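Local coordinates for protein CyaB (Pseudomonas aeruginosa, PDB 3R5G) that probably makes cyclic AMP from ATP as a membrane-bound adenylyl cyclase, of which this chain is the catalytic domain, at residues G113-Y118 and V139-R144. Numbering follows the deposited sequence.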
# COMPACT_ATOMS: atom_id res chain seq x y z
N GLY A 113 -10.55 -1.68 7.80
CA GLY A 113 -11.50 -1.95 6.75
C GLY A 113 -11.51 -3.46 6.49
O GLY A 113 -10.39 -4.01 6.46
N ILE A 114 -12.66 -4.08 6.26
CA ILE A 114 -12.73 -5.55 6.10
C ILE A 114 -13.71 -5.79 5.00
O ILE A 114 -14.83 -5.22 5.04
CB ILE A 114 -13.12 -6.22 7.42
CG1 ILE A 114 -12.12 -5.81 8.49
CG2 ILE A 114 -13.18 -7.72 7.21
CD1 ILE A 114 -12.52 -6.37 9.92
N ASN A 115 -13.39 -6.69 4.07
CA ASN A 115 -14.33 -7.08 3.05
C ASN A 115 -14.18 -8.54 2.81
O ASN A 115 -13.08 -9.10 3.02
CB ASN A 115 -13.99 -6.29 1.76
CG ASN A 115 -14.85 -6.70 0.56
OD1 ASN A 115 -16.09 -6.76 0.67
ND2 ASN A 115 -14.20 -7.05 -0.54
N THR A 116 -15.16 -9.21 2.30
CA THR A 116 -15.15 -10.64 1.98
C THR A 116 -15.57 -10.80 0.53
O THR A 116 -16.47 -10.16 0.05
CB THR A 116 -16.19 -11.33 2.82
OG1 THR A 116 -15.93 -11.11 4.21
CG2 THR A 116 -16.30 -12.90 2.52
N GLY A 117 -14.83 -11.61 -0.21
CA GLY A 117 -15.19 -11.92 -1.62
C GLY A 117 -14.07 -12.73 -2.25
O GLY A 117 -13.07 -13.09 -1.60
N TYR A 118 -14.31 -13.11 -3.53
CA TYR A 118 -13.31 -13.93 -4.22
C TYR A 118 -12.13 -13.17 -4.60
O TYR A 118 -12.20 -12.09 -5.19
CB TYR A 118 -14.01 -14.57 -5.48
CG TYR A 118 -14.93 -15.70 -5.04
CD1 TYR A 118 -14.44 -17.03 -4.84
CD2 TYR A 118 -16.27 -15.50 -4.83
CE1 TYR A 118 -15.28 -18.08 -4.39
CE2 TYR A 118 -17.09 -16.55 -4.44
CZ TYR A 118 -16.59 -17.81 -4.20
OH TYR A 118 -17.45 -18.84 -3.79
N VAL A 139 -9.82 -7.36 -2.78
CA VAL A 139 -8.75 -6.90 -1.96
C VAL A 139 -8.71 -5.34 -1.93
O VAL A 139 -8.56 -4.71 -0.87
CB VAL A 139 -7.37 -7.42 -2.46
CG1 VAL A 139 -6.26 -6.94 -1.57
CG2 VAL A 139 -7.36 -8.90 -2.65
N ASN A 140 -8.86 -4.72 -3.10
CA ASN A 140 -8.81 -3.29 -3.15
C ASN A 140 -10.01 -2.71 -2.39
O ASN A 140 -9.80 -1.67 -1.76
CB ASN A 140 -8.98 -2.84 -4.60
CG ASN A 140 -7.77 -3.18 -5.43
OD1 ASN A 140 -6.76 -3.71 -4.90
ND2 ASN A 140 -7.86 -2.90 -6.70
N LEU A 141 -11.14 -3.41 -2.37
CA LEU A 141 -12.36 -2.85 -1.64
C LEU A 141 -12.06 -2.80 -0.13
O LEU A 141 -12.35 -1.86 0.55
CB LEU A 141 -13.63 -3.57 -2.00
CG LEU A 141 -14.87 -3.08 -1.21
CD1 LEU A 141 -15.14 -1.59 -1.49
CD2 LEU A 141 -16.04 -3.95 -1.59
N ALA A 142 -11.36 -3.82 0.44
CA ALA A 142 -10.95 -3.75 1.86
C ALA A 142 -10.06 -2.56 2.14
O ALA A 142 -10.22 -1.91 3.14
CB ALA A 142 -10.27 -5.03 2.36
N SER A 143 -9.10 -2.32 1.26
CA SER A 143 -8.23 -1.17 1.37
C SER A 143 -9.01 0.17 1.30
O SER A 143 -8.73 1.09 2.09
CB SER A 143 -7.16 -1.25 0.27
OG SER A 143 -6.38 -0.05 0.42
N ARG A 144 -9.96 0.20 0.40
CA ARG A 144 -10.75 1.44 0.30
C ARG A 144 -11.62 1.65 1.50
O ARG A 144 -11.88 2.83 1.92
CB ARG A 144 -11.62 1.33 -0.96
CG ARG A 144 -10.79 1.41 -2.29
CD ARG A 144 -9.72 2.57 -2.33
NE ARG A 144 -9.69 3.11 -3.69
CZ ARG A 144 -8.78 3.94 -4.20
NH1 ARG A 144 -7.76 4.39 -3.47
NH2 ARG A 144 -8.89 4.34 -5.47
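Gly113 and Asn115 of the strand 109-116 lie against Leu141 and Ala142 of the helix 137-148, the axes of the short strand and helix segments running roughly antiparallel, 155° apart. These axes approach to 6.3 Å, a close spacing for a helix on a sheet, and Asn115 CA stands 4.9 Å from Ala142 CA. Small residues permit it. Gly113, with no side chain, lets its CA lie 3.8 Å from Ala142 O, whereas the methyl of Ala142 fits over the strand, with CB 4.0 Å from Asn115 CB. Ala142 also touches Phe14 of the neighbouring strand 6-18. Ile114 points to the other face of the sheet, where it packs on Ile154, Ile156 and Thr160.

Asn115 holds its amide alongside Leu141, a position set by a chi1 of 175° that puts CG anti to the backbone N; the leucine side chain crosses it at about a right angle. The branch doing most of the touching is Leu141 CD2, which lies 3.6 Å from Asn115 OD1; on the amide's nitrogen side, Asn115 ND2 sits 3.8 Å from Leu141 CB. The amide makes its hydrogen bonds to other residues: OD1 with Ser157 OG, at the end of strand 154-157, and ND2 with Glu138 OE1, near the start of the helix.

No hydrogen bond joins the two segments directly, so their contact rests on close van der Waals packing. Asparagine suits this buried place because its two polar ends can link strand 154-157 to helix 137-148; bonded at both OD1 and ND2 and packed against Leu141, the amide is probably fixed in its rotation.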